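PDB 5ZUU: 30-kDa cleavage and polyadenylation specificity factor 30 from Arabidopsis thaliana, which works in the cleavage and polyadenylation specificity factor complex, central to pre-mRNA 3'-end formation, and through its YTH domain recognises m6A-modified RNA. Local coordinates for residues S9-P13 with K106-L110; N17-V21 with K48-A52; I81-G87 with R101-V105; L121-N126 with Q138-V144. One frame throughout, in Å; residues are numbered along the deposited sequence.

Contact 1: residues S9-P13 with K106-L110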
loop_
_atom_site.group_PDB
_atom_site.type_symbol
_atom_site.label_atom_id
_atom_site.label_comp_id
_atom_site.label_asym_id
_atom_site.label_seq_id
_atom_site.Cartn_x
_atom_site.Cartn_y
_atom_site.Cartn_z
ATOM N N SER A 9 -4.968 -3.674 -13.734
ATOM C CA SER A 9 -4.712 -3.017 -12.466
ATOM C C SER A 9 -5.920 -2.086 -12.160
ATOM O O SER A 9 -6.737 -1.837 -13.038
ATOM C CB SER A 9 -3.365 -2.257 -12.547
ATOM O OG SER A 9 -3.426 -1.089 -13.364
ATOM N N HIS A 10 -6.078 -1.621 -10.920
ATOM C CA HIS A 10 -7.154 -0.742 -10.613
ATOM C C HIS A 10 -6.539 0.635 -10.692
ATOM O O HIS A 10 -5.436 0.856 -10.193
ATOM C CB HIS A 10 -7.739 -0.984 -9.218
ATOM C CG HIS A 10 -8.290 -2.343 -9.047
ATOM N ND1 HIS A 10 -9.573 -2.671 -9.432
ATOM C CD2 HIS A 10 -7.718 -3.489 -8.619
ATOM C CE1 HIS A 10 -9.784 -3.957 -9.208
ATOM N NE2 HIS A 10 -8.669 -4.484 -8.733
ATOM N N PRO A 11 -7.251 1.556 -11.330
ATOM C CA PRO A 11 -6.843 2.953 -11.327
ATOM C C PRO A 11 -6.914 3.585 -9.904
ATOM O O PRO A 11 -7.718 3.201 -9.077
ATOM C CB PRO A 11 -7.874 3.600 -12.223
ATOM C CG PRO A 11 -9.114 2.788 -11.951
ATOM C CD PRO A 11 -8.632 1.369 -11.804
ATOM N N LEU A 12 -6.056 4.553 -9.667
ATOM C CA LEU A 12 -6.101 5.346 -8.501
ATOM C C LEU A 12 -7.526 5.856 -8.335
ATOM O O LEU A 12 -8.039 6.449 -9.245
ATOM C CB LEU A 12 -5.101 6.478 -8.685
ATOM C CG LEU A 12 -4.633 7.128 -7.410
ATOM C CD1 LEU A 12 -3.892 6.089 -6.580
ATOM C CD2 LEU A 12 -3.778 8.314 -7.792
ATOM N N PRO A 13 -8.219 5.548 -7.206
ATOM C CA PRO A 13 -9.555 6.096 -7.023
ATOM C C PRO A 13 -9.556 7.613 -7.187
ATOM O O PRO A 13 -8.551 8.296 -6.848
ATOM C CB PRO A 13 -9.879 5.787 -5.561
ATOM C CG PRO A 13 -8.983 4.681 -5.170
ATOM C CD PRO A 13 -7.789 4.742 -6.050
ATOM N N LYS A 106 -7.167 -3.363 -0.584
ATOM C CA LYS A 106 -7.335 -3.774 -1.972
ATOM C C LYS A 106 -6.143 -3.258 -2.742
ATOM O O LYS A 106 -5.957 -2.047 -2.857
ATOM C CB LYS A 106 -8.574 -3.151 -2.482
ATOM C CG LYS A 106 -8.840 -3.218 -3.974
ATOM C CD LYS A 106 -10.238 -2.619 -4.157
ATOM C CE LYS A 106 -10.469 -1.943 -5.482
ATOM N NZ LYS A 106 -11.087 -2.941 -6.367
ATOM N N TRP A 107 -5.356 -4.184 -3.274
ATOM C CA TRP A 107 -4.194 -3.853 -4.074
ATOM C C TRP A 107 -4.605 -3.242 -5.394
ATOM O O TRP A 107 -5.434 -3.780 -6.096
ATOM C CB TRP A 107 -3.347 -5.097 -4.257
ATOM C CG TRP A 107 -2.610 -5.376 -3.021
ATOM C CD1 TRP A 107 -2.960 -6.264 -2.019
ATOM C CD2 TRP A 107 -1.507 -4.632 -2.517
ATOM N NE1 TRP A 107 -2.078 -6.172 -0.975
ATOM C CE2 TRP A 107 -1.158 -5.207 -1.254
ATOM C CE3 TRP A 107 -0.714 -3.615 -3.042
ATOM C CZ2 TRP A 107 -0.086 -4.765 -0.501
ATOM C CZ3 TRP A 107 0.377 -3.189 -2.300
ATOM C CH2 TRP A 107 0.659 -3.736 -1.018
ATOM N N LEU A 108 -4.125 -2.032 -5.651
ATOM C CA LEU A 108 -4.528 -1.304 -6.843
ATOM C C LEU A 108 -3.517 -1.540 -7.963
ATOM O O LEU A 108 -3.921 -1.853 -9.067
ATOM C CB LEU A 108 -4.756 0.152 -6.549
ATOM C CG LEU A 108 -5.737 0.374 -5.416
ATOM C CD1 LEU A 108 -5.627 1.835 -4.973
ATOM C CD2 LEU A 108 -7.184 0.005 -5.772
ATOM N N LYS A 109 -2.232 -1.446 -7.659
ATOM C CA LYS A 109 -1.197 -1.516 -8.583
ATOM C C LYS A 109 -0.001 -2.139 -7.927
ATOM O O LYS A 109 0.435 -1.723 -6.851
ATOM C CB LYS A 109 -0.794 -0.103 -9.016
ATOM C CG LYS A 109 0.396 -0.009 -9.992
ATOM C CD LYS A 109 0.032 -0.552 -11.381
ATOM C CE LYS A 109 1.277 -0.715 -12.244
ATOM N NZ LYS A 109 1.076 -1.056 -13.717
ATOM N N LEU A 110 0.536 -3.136 -8.568
ATOM C CA LEU A 110 1.754 -3.801 -8.138
ATOM C C LEU A 110 2.837 -3.735 -9.207
ATOM O O LEU A 110 2.559 -4.028 -10.382
ATOM C CB LEU A 110 1.377 -5.268 -7.874
ATOM C CG LEU A 110 0.664 -5.323 -6.525
ATOM C CD1 LEU A 110 -0.337 -6.498 -6.435
ATOM C CD2 LEU A 110 1.679 -5.291 -5.376
HETATM O O HOH W 1 -1.636 -2.483 -15.331
#
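Leu108 and His10 bury the most surface here, and a backbone bond ties them: His10 N donates to Leu108 O over 2.9 Å, nearly straight at 160°. Leu108 CD2 packs against His10 CB at 3.6 Å, the two side chains crossing at about a right angle. The leucine's other branch, CD1, touches Pro13 CD at 3.8 Å, bringing the far end of segment 9-13 against the same residue. The His10 imidazole lies with one face under the end of Lys106. With CG anti to the backbone N (chi1 169°) and a bend only at the last torsion, the lysine chain carries CE over the ring, 4.2 Å from its centroid in a CH-pi contact, while NZ stands 3.3 Å above the plane towards the rim. Glu168 of helix 159-172 takes both polar ends, hydrogen-bonded to His10 NE2 and salt-bridged to Lys106 NZ. Leu108 and Lys109 both pair with Cys74, a classic beta bulge in strand 103-114 of the YTH domain's central mixed sheet, and the N-terminal loop is laid against it. With an alanine at His10, Glu168 would probably be one partner short and the lysine methylene without its ring. One residue earlier, Ser9 CB rests 3.5 Å from Leu108 O, and one water joins Ser9 OG to Lys109 NZ, weakly on the lysine side; Asp157 holds that ammonium in a salt bridge.

Contact 2: residues N17-V21 with K48-A52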
loop_
_atom_site.group_PDB
_atom_site.type_symbol
_atom_site.label_atom_id
_atom_site.label_comp_id
_atom_site.label_asym_id
_atom_site.label_seq_id
_atom_site.Cartn_x
_atom_site.Cartn_y
_atom_site.Cartn_z
ATOM N N ASN A 17 -7.892 12.102 -1.720
ATOM C CA ASN A 17 -7.187 10.971 -1.148
ATOM C C ASN A 17 -6.140 11.479 -0.145
ATOM O O ASN A 17 -5.654 12.598 -0.259
ATOM C CB ASN A 17 -6.450 10.244 -2.256
ATOM C CG ASN A 17 -7.342 9.680 -3.342
ATOM O OD1 ASN A 17 -8.556 9.442 -3.192
ATOM N ND2 ASN A 17 -6.706 9.386 -4.442
ATOM N N ARG A 18 -5.739 10.625 0.794
ATOM C CA ARG A 18 -4.477 10.832 1.539
ATOM C C ARG A 18 -3.645 9.639 1.260
ATOM O O ARG A 18 -4.217 8.520 0.980
ATOM C CB ARG A 18 -4.744 10.950 3.056
ATOM C CG ARG A 18 -5.478 12.225 3.346
ATOM C CD ARG A 18 -5.998 12.289 4.756
ATOM N NE ARG A 18 -4.897 12.446 5.713
ATOM C CZ ARG A 18 -5.089 12.528 7.035
ATOM N NH1 ARG A 18 -6.292 12.476 7.530
ATOM N NH2 ARG A 18 -4.070 12.695 7.854
ATOM N N TYR A 19 -2.337 9.831 1.397
ATOM C CA TYR A 19 -1.313 8.891 0.985
ATOM C C TYR A 19 -0.307 8.690 2.097
ATOM O O TYR A 19 0.208 9.693 2.652
ATOM C CB TYR A 19 -0.515 9.492 -0.248
ATOM C CG TYR A 19 -1.395 9.817 -1.394
ATOM C CD1 TYR A 19 -2.127 11.012 -1.429
ATOM C CD2 TYR A 19 -1.579 8.909 -2.421
ATOM C CE1 TYR A 19 -2.985 11.294 -2.493
ATOM C CE2 TYR A 19 -2.428 9.191 -3.481
ATOM C CZ TYR A 19 -3.136 10.363 -3.503
ATOM O OH TYR A 19 -3.992 10.609 -4.534
ATOM N N PHE A 20 0.003 7.412 2.383
ATOM C CA PHE A 20 0.970 7.031 3.422
ATOM C C PHE A 20 1.930 6.028 2.837
ATOM O O PHE A 20 1.504 5.139 2.114
ATOM C CB PHE A 20 0.256 6.403 4.665
ATOM C CG PHE A 20 -0.644 7.343 5.397
ATOM C CD1 PHE A 20 -1.881 7.665 4.907
ATOM C CD2 PHE A 20 -0.255 7.918 6.587
ATOM C CE1 PHE A 20 -2.701 8.589 5.569
ATOM C CE2 PHE A 20 -1.064 8.829 7.259
ATOM C CZ PHE A 20 -2.284 9.166 6.740
ATOM N N VAL A 21 3.221 6.171 3.132
ATOM C CA VAL A 21 4.192 5.130 2.840
ATOM C C VAL A 21 4.127 4.070 3.931
ATOM O O VAL A 21 4.132 4.396 5.113
ATOM C CB VAL A 21 5.634 5.656 2.754
ATOM C CG1 VAL A 21 6.646 4.509 2.580
ATOM C CG2 VAL A 21 5.756 6.638 1.601
ATOM N N LYS A 48 -3.422 6.668 13.677
ATOM C CA LYS A 48 -3.244 7.533 12.554
ATOM C C LYS A 48 -3.780 7.023 11.235
ATOM O O LYS A 48 -4.361 7.817 10.506
ATOM C CB LYS A 48 -1.856 8.079 12.452
ATOM C CG LYS A 48 -0.770 7.393 11.704
ATOM C CD LYS A 48 0.218 8.521 11.405
ATOM C CE LYS A 48 1.601 8.043 11.495
ATOM N NZ LYS A 48 2.456 9.133 10.963
ATOM N N LEU A 49 -3.718 5.720 10.992
ATOM C CA LEU A 49 -4.410 5.206 9.844
ATOM C C LEU A 49 -5.902 5.315 10.068
ATOM O O LEU A 49 -6.585 5.586 9.099
ATOM C CB LEU A 49 -4.014 3.753 9.454
ATOM C CG LEU A 49 -2.567 3.609 9.060
ATOM C CD1 LEU A 49 -2.300 2.196 8.626
ATOM C CD2 LEU A 49 -2.131 4.583 7.960
ATOM N N ASN A 50 -6.410 5.148 11.290
ATOM C CA ASN A 50 -7.871 5.256 11.474
ATOM C C ASN A 50 -8.338 6.706 11.305
ATOM O O ASN A 50 -9.444 6.970 10.804
ATOM C CB ASN A 50 -8.355 4.667 12.828
ATOM C CG ASN A 50 -8.557 3.150 12.794
ATOM O OD1 ASN A 50 -8.620 2.551 11.725
ATOM N ND2 ASN A 50 -8.626 2.525 13.968
ATOM N N GLU A 51 -7.510 7.656 11.725
ATOM C CA GLU A 51 -7.859 9.054 11.569
ATOM C C GLU A 51 -7.956 9.373 10.072
ATOM O O GLU A 51 -8.817 10.102 9.627
ATOM C CB GLU A 51 -6.801 9.935 12.304
ATOM C CG GLU A 51 -7.119 11.443 12.457
ATOM C CD GLU A 51 -6.795 12.304 11.198
ATOM O OE1 GLU A 51 -7.370 13.418 11.039
ATOM O OE2 GLU A 51 -5.981 11.894 10.339
ATOM N N ALA A 52 -7.023 8.864 9.285
ATOM C CA ALA A 52 -7.053 9.076 7.818
ATOM C C ALA A 52 -8.273 8.351 7.225
ATOM O O ALA A 52 -9.027 8.956 6.467
ATOM C CB ALA A 52 -5.757 8.586 7.204
#
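A bend at chi3 (70°) in Arg18 and another at chi2 (-82°) in Glu51 bring guanidinium and carboxylate together, the two side chains crossing at about a right angle and the flat groups steeply inclined to each other. Glu51 OE2 lies at the guanidinium edge and takes both terminal nitrogens: Arg18 NH1 donates to it over 2.9 Å, on its syn side, whereas the bond from Arg18 NH2 is weak at 3.2 Å. Ala52 CB sits over one face of the same guanidinium, offset towards its rim, so apolar cover and ionic pairing meet on one group. Arg18 has a second carboxylate as well, since Glu139 of strand 138-140 forms a salt bridge with its NE; together the two acids probably balance its charge and limit its rotation. Strand 17-24 is an inner strand of the mixed sheet of the YTH domain, and helix 46-55 packs on it nearly antiparallel; the axes of segments 17-21 and 48-52 approach to 10.3 Å at an angle of 161°. Phe20 points from the strand to the helix. Leu49 CD2 stands over one face of the phenyl ring, 4.2 Å from its centroid, in a CH-pi contact, the two side chains sliding past each other in opposite directions. Close by, Ala52 CB reaches Phe20 CE1 at 3.5 Å. Val59 of strand 58-65 touches both Phe20 and Ala52.

Contact 3: residues I81-G87 with R101-V105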
loop_
_atom_site.group_PDB
_atom_site.type_symbol
_atom_site.label_atom_id
_atom_site.label_comp_id
_atom_site.label_asym_id
_atom_site.label_seq_id
_atom_site.Cartn_x
_atom_site.Cartn_y
_atom_site.Cartn_z
ATOM N N ILE A 81 -9.320 -0.043 11.207
ATOM C CA ILE A 81 -8.649 -0.987 12.110
ATOM C C ILE A 81 -9.480 -1.129 13.412
ATOM O O ILE A 81 -9.835 -0.143 14.068
ATOM C CB ILE A 81 -7.231 -0.535 12.477
ATOM C CG1 ILE A 81 -6.333 -0.313 11.216
ATOM C CG2 ILE A 81 -6.604 -1.580 13.377
ATOM C CD1 ILE A 81 -4.988 0.399 11.467
ATOM N N GLY A 82 -9.700 -2.368 13.810
ATOM C CA GLY A 82 -10.586 -2.715 14.905
ATOM C C GLY A 82 -11.580 -3.606 14.219
ATOM O O GLY A 82 -11.865 -3.429 13.044
ATOM N N GLY A 83 -12.067 -4.611 14.851
ATOM C CA GLY A 83 -13.036 -5.442 14.103
ATOM C C GLY A 83 -12.279 -6.643 13.538
ATOM O O GLY A 83 -11.132 -6.519 13.071
ATOM N N TYR A 84 -12.881 -7.829 13.604
ATOM C CA TYR A 84 -12.182 -8.975 13.115
ATOM C C TYR A 84 -12.116 -8.940 11.561
ATOM O O TYR A 84 -13.101 -8.713 10.895
ATOM C CB TYR A 84 -12.833 -10.275 13.555
ATOM C CG TYR A 84 -12.183 -11.456 12.887
ATOM C CD1 TYR A 84 -10.973 -11.934 13.318
ATOM C CD2 TYR A 84 -12.776 -12.052 11.776
ATOM C CE1 TYR A 84 -10.361 -13.017 12.677
ATOM C CE2 TYR A 84 -12.216 -13.141 11.149
ATOM C CZ TYR A 84 -11.005 -13.623 11.594
ATOM O OH TYR A 84 -10.465 -14.710 10.948
ATOM N N ILE A 85 -10.934 -9.219 11.048
ATOM C CA ILE A 85 -10.709 -9.373 9.624
ATOM C C ILE A 85 -10.124 -10.748 9.260
ATOM O O ILE A 85 -10.621 -11.369 8.333
ATOM C CB ILE A 85 -9.871 -8.186 9.093
ATOM C CG1 ILE A 85 -10.766 -6.929 9.003
ATOM C CG2 ILE A 85 -9.205 -8.486 7.782
ATOM C CD1 ILE A 85 -11.957 -6.992 8.061
ATOM N N GLY A 86 -9.102 -11.217 9.956
ATOM C CA GLY A 86 -8.602 -12.543 9.670
ATOM C C GLY A 86 -7.535 -12.621 8.600
ATOM O O GLY A 86 -7.242 -11.652 7.887
ATOM N N GLY A 87 -6.928 -13.792 8.526
ATOM C CA GLY A 87 -5.820 -14.025 7.641
ATOM C C GLY A 87 -4.521 -13.671 8.301
ATOM O O GLY A 87 -4.383 -13.765 9.508
ATOM N N ARG A 101 -3.796 -5.110 14.753
ATOM C CA ARG A 101 -4.881 -5.879 14.222
ATOM C C ARG A 101 -4.873 -5.861 12.670
ATOM O O ARG A 101 -4.506 -4.843 12.035
ATOM C CB ARG A 101 -6.182 -5.308 14.733
ATOM C CG ARG A 101 -6.350 -5.410 16.237
ATOM C CD ARG A 101 -7.468 -4.477 16.665
ATOM N NE ARG A 101 -7.497 -4.426 18.128
ATOM C CZ ARG A 101 -8.530 -4.701 18.924
ATOM N NH1 ARG A 101 -9.751 -4.959 18.467
ATOM N NH2 ARG A 101 -8.345 -4.611 20.228
ATOM N N ASN A 102 -5.284 -6.984 12.074
ATOM C CA ASN A 102 -5.336 -7.087 10.626
ATOM C C ASN A 102 -6.429 -6.166 10.178
ATOM O O ASN A 102 -7.460 -6.080 10.834
ATOM C CB ASN A 102 -5.709 -8.519 10.164
ATOM C CG ASN A 102 -4.601 -9.521 10.369
ATOM O OD1 ASN A 102 -3.441 -9.184 10.600
ATOM N ND2 ASN A 102 -4.946 -10.799 10.194
ATOM N N PHE A 103 -6.224 -5.481 9.058
ATOM C CA PHE A 103 -7.315 -4.779 8.357
ATOM C C PHE A 103 -7.299 -5.071 6.822
ATOM O O PHE A 103 -6.344 -5.561 6.293
ATOM C CB PHE A 103 -7.263 -3.266 8.677
ATOM C CG PHE A 103 -5.990 -2.603 8.210
ATOM C CD1 PHE A 103 -4.839 -2.632 8.995
ATOM C CD2 PHE A 103 -5.917 -1.999 6.931
ATOM C CE1 PHE A 103 -3.630 -2.069 8.544
ATOM C CE2 PHE A 103 -4.699 -1.457 6.469
ATOM C CZ PHE A 103 -3.558 -1.459 7.279
ATOM N N SER A 104 -8.395 -4.814 6.139
ATOM C CA SER A 104 -8.486 -5.048 4.700
ATOM C C SER A 104 -7.774 -4.001 3.888
ATOM O O SER A 104 -7.831 -2.795 4.192
ATOM C CB SER A 104 -9.936 -4.941 4.199
ATOM O OG SER A 104 -10.689 -5.852 4.874
ATOM N N VAL A 105 -7.199 -4.468 2.803
ATOM C CA VAL A 105 -6.671 -3.601 1.772
ATOM C C VAL A 105 -7.063 -4.211 0.433
ATOM O O VAL A 105 -7.288 -5.398 0.352
ATOM C CB VAL A 105 -5.145 -3.351 1.893
ATOM C CG1 VAL A 105 -4.831 -2.773 3.218
ATOM C CG2 VAL A 105 -4.329 -4.620 1.711
HETATM O O HOH W 2 -9.580 -4.659 12.119
HETATM O O HOH W 3 -8.476 -8.248 12.527
#
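Ile81 and Phe103 mark the closest approach of the two backbones, their CA atoms 5.5 Å apart, where segment 81-87 runs beside segment 101-105. Beyond that point the loop bows outward with no direct backbone hydrogen bond to the strand. Gly82, Gly83, Gly86 and Gly87 all have positive phi and backbone angles at which a CB would press on the preceding carbonyl oxygen, so this course depends on residues without side chains. Two waters fill in between the backbones. One accepts from Gly82 N and lies 2.9 Å from Asn102 O; the other accepts from Ile85 N and donates to Gly83 O and Asn102 O.

Among the side chains, Phe103 has CG between its backbone N and carbonyl carbon (chi1 62°), which turns the ring to meet Ile81: CG1 of the isoleucine touches Phe103 CD1 at 3.5 Å. Ile81 CG2 packs on Arg101 CB, and Arg101 CD passes 4.0 Å from Gly82 CA. Ile85 lies along the strand, its CB 3.6 Å from Asn102 O and its CD1 3.6 Å from Ser104 OG. The Asn102 amide divides its work, ND2 making a weak bond of 3.1 Å to Gly87 O while OD1 accepts from Trp90 NE1.

Leu49 of helix 46-55 touches both Ile81 and Phe103, and thus the apolar end of the contact continues into the YTH core. At the other end the polar links are water bridges and one weak amide bond, beside the packing of Ile85, so the attachment probably depends on bridging water as well as on direct contact.

Contact 4: residues L121-N126 with Q138-V144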
loop_
_atom_site.group_PDB
_atom_site.type_symbol
_atom_site.label_atom_id
_atom_site.label_comp_id
_atom_site.label_asym_id
_atom_site.label_seq_id
_atom_site.Cartn_x
_atom_site.Cartn_y
_atom_site.Cartn_z
ATOM N N LEU A 121 11.607 13.900 -5.994
ATOM C CA LEU A 121 10.366 14.092 -5.279
ATOM C C LEU A 121 10.667 14.131 -3.815
ATOM O O LEU A 121 11.163 13.163 -3.268
ATOM C CB LEU A 121 9.375 12.943 -5.508
ATOM C CG LEU A 121 8.170 13.072 -6.352
ATOM C CD1 LEU A 121 7.128 11.983 -6.031
ATOM C CD2 LEU A 121 7.544 14.420 -6.103
ATOM N N ARG A 122 10.249 15.212 -3.156
ATOM C CA ARG A 122 10.418 15.384 -1.715
ATOM C C ARG A 122 9.109 15.613 -1.000
ATOM O O ARG A 122 8.160 16.079 -1.608
ATOM C CB ARG A 122 11.376 16.512 -1.442
ATOM C CG ARG A 122 12.786 16.137 -1.821
ATOM C CD ARG A 122 13.696 17.376 -1.872
ATOM N NE ARG A 122 15.058 16.942 -2.124
ATOM C CZ ARG A 122 16.019 16.861 -1.223
ATOM N NH1 ARG A 122 15.779 17.181 0.036
ATOM N NH2 ARG A 122 17.243 16.447 -1.585
ATOM N N ASN A 123 9.082 15.261 0.291
ATOM C CA ASN A 123 7.886 15.319 1.135
ATOM C C ASN A 123 7.979 16.432 2.235
ATOM O O ASN A 123 8.669 16.236 3.218
ATOM C CB ASN A 123 7.698 14.008 1.854
ATOM C CG ASN A 123 6.423 13.955 2.640
ATOM O OD1 ASN A 123 5.591 14.868 2.569
ATOM N ND2 ASN A 123 6.262 12.891 3.449
ATOM N N PRO A 124 7.235 17.551 2.069
ATOM C CA PRO A 124 7.111 18.639 3.085
ATOM C C PRO A 124 6.718 18.149 4.479
ATOM O O PRO A 124 7.139 18.716 5.439
ATOM C CB PRO A 124 6.029 19.550 2.518
ATOM C CG PRO A 124 6.054 19.332 1.066
ATOM C CD PRO A 124 6.489 17.889 0.850
ATOM N N TYR A 125 5.960 17.062 4.570
ATOM C CA TYR A 125 5.587 16.510 5.853
ATOM C C TYR A 125 6.729 15.788 6.538
ATOM O O TYR A 125 6.604 15.388 7.666
ATOM C CB TYR A 125 4.402 15.539 5.694
ATOM C CG TYR A 125 3.055 16.135 5.343
ATOM C CD1 TYR A 125 2.814 17.530 5.278
ATOM C CD2 TYR A 125 1.964 15.285 5.185
ATOM C CE1 TYR A 125 1.548 18.023 5.034
ATOM C CE2 TYR A 125 0.708 15.757 4.935
ATOM C CZ TYR A 125 0.508 17.112 4.879
ATOM O OH TYR A 125 -0.742 17.504 4.561
ATOM N N ASN A 126 7.814 15.487 5.854
ATOM C CA ASN A 126 8.944 14.882 6.500
ATOM C C ASN A 126 10.184 15.742 6.218
ATOM O O ASN A 126 11.146 15.271 5.676
ATOM C CB ASN A 126 9.144 13.452 5.996
ATOM C CG ASN A 126 10.228 12.727 6.770
ATOM O OD1 ASN A 126 10.373 13.005 7.954
ATOM N ND2 ASN A 126 10.957 11.824 6.162
ATOM N N GLN A 138 4.535 6.988 7.388
ATOM C CA GLN A 138 4.764 8.421 7.140
ATOM C C GLN A 138 3.761 8.942 6.073
ATOM O O GLN A 138 3.621 8.399 4.948
ATOM C CB GLN A 138 6.188 8.627 6.669
ATOM C CG GLN A 138 6.449 9.965 6.008
ATOM C CD GLN A 138 6.505 11.004 7.079
ATOM O OE1 GLN A 138 7.421 10.949 7.904
ATOM N NE2 GLN A 138 5.490 11.854 7.155
ATOM N N GLU A 139 3.029 9.979 6.428
ATOM C CA GLU A 139 2.095 10.616 5.485
ATOM C C GLU A 139 2.855 11.402 4.404
ATOM O O GLU A 139 3.835 12.079 4.699
ATOM C CB GLU A 139 1.077 11.541 6.207
ATOM C CG GLU A 139 -0.085 11.871 5.260
ATOM C CD GLU A 139 -1.256 12.608 5.811
ATOM O OE1 GLU A 139 -2.206 12.909 5.038
ATOM O OE2 GLU A 139 -1.287 12.852 7.029
ATOM N N LEU A 140 2.406 11.288 3.153
ATOM C CA LEU A 140 2.913 12.109 2.082
ATOM C C LEU A 140 1.988 13.309 1.989
ATOM O O LEU A 140 0.749 13.154 2.002
ATOM C CB LEU A 140 2.982 11.323 0.733
ATOM C CG LEU A 140 3.904 10.085 0.822
ATOM C CD1 LEU A 140 3.618 9.036 -0.225
ATOM C CD2 LEU A 140 5.353 10.469 0.703
ATOM N N GLU A 141 2.584 14.499 1.932
ATOM C CA GLU A 141 1.852 15.712 1.536
ATOM C C GLU A 141 1.052 15.353 0.258
ATOM O O GLU A 141 1.592 14.719 -0.661
ATOM C CB GLU A 141 2.856 16.856 1.277
ATOM C CG GLU A 141 2.247 18.259 1.103
ATOM C CD GLU A 141 1.404 18.424 -0.157
ATOM O OE1 GLU A 141 1.708 17.859 -1.247
ATOM O OE2 GLU A 141 0.369 19.074 -0.027
ATOM N N PRO A 142 -0.231 15.704 0.199
ATOM C CA PRO A 142 -1.044 14.901 -0.741
ATOM C C PRO A 142 -0.780 15.114 -2.212
ATOM O O PRO A 142 -1.021 14.198 -3.034
ATOM C CB PRO A 142 -2.490 15.280 -0.389
ATOM C CG PRO A 142 -2.382 16.476 0.526
ATOM C CD PRO A 142 -1.068 16.340 1.212
ATOM N N SER A 143 -0.299 16.299 -2.539
ATOM C CA SER A 143 0.138 16.553 -3.911
ATOM C C SER A 143 1.371 15.758 -4.248
ATOM O O SER A 143 1.460 15.233 -5.359
ATOM C CB SER A 143 0.412 18.037 -4.181
ATOM O OG SER A 143 -0.804 18.733 -4.225
ATOM N N VAL A 144 2.281 15.604 -3.299
ATOM C CA VAL A 144 3.426 14.751 -3.525
ATOM C C VAL A 144 3.021 13.251 -3.592
ATOM O O VAL A 144 3.549 12.506 -4.400
ATOM C CB VAL A 144 4.464 14.991 -2.460
ATOM C CG1 VAL A 144 5.605 14.005 -2.567
ATOM C CG2 VAL A 144 5.008 16.396 -2.572
HETATM O O HOH W 4 -2.595 15.647 4.459
#
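The Tyr125 ring lies with one face on the backbone of Glu141, whose CA is 3.7 Å from the ring centroid and 16° off its normal, a CH-pi contact. At the ring's edge, in plane, come Glu139 CG and a water that links Tyr125 OH to Glu139 OE1, whose carboxylate is salt-bridged to Arg18. Asn123 brings the second flat group: with CG anti to the backbone N (chi1 -175°), both polar atoms reach segment 138-144. ND2 donates to Glu139 O at 2.8 Å, close to the amide plane, and that carbonyl also accepts from Gln138 NE2. OD1 is gripped from opposite faces, by Glu141 N at 3.1 Å and by Tyr125 N at 3.0 Å, the latter closing an Asx turn. A leucine in place of Asn123 would probably leave Glu141 N and Tyr125 N without their acceptor and Glu139 O one donor short, freeing the turn to shift.

Val144 CG2 packs on Pro124 CD and lies 3.3 Å from Arg122 O. Glu141 N-caps helix 142-154 through OE1, which accepts from Val144 N. The hairpin of strands 122-123 and 129-130 is fastened where edge strand 138-140, paired with strand 17-24, gives way to that helix.

In the fold
From the N terminus, the loop 9-13 waits for strand 103-114, which comes back to it in contact 1 and closes a long loop that encloses contacts 2 and 3, themselves in series. Contact 2 sets strand 17-24 against helix 46-55, and its Tyr19 is touched by Leu12 of contact 1; contact 3 closes the shorter excursion between strands 70-77 and 103-114 and adjoins contact 1 along the latter. Asn50 of contact 2 probably hydrogen-bonds to Ile81 of contact 3. Contact 4 opens after contact 1 has closed and ties the 122-123 hairpin to strand 138-140 and helix 142-154. It meets contact 2 through strand pairing at Tyr19 and Leu140. No contact crosses another, and all four reach the central mixed sheet.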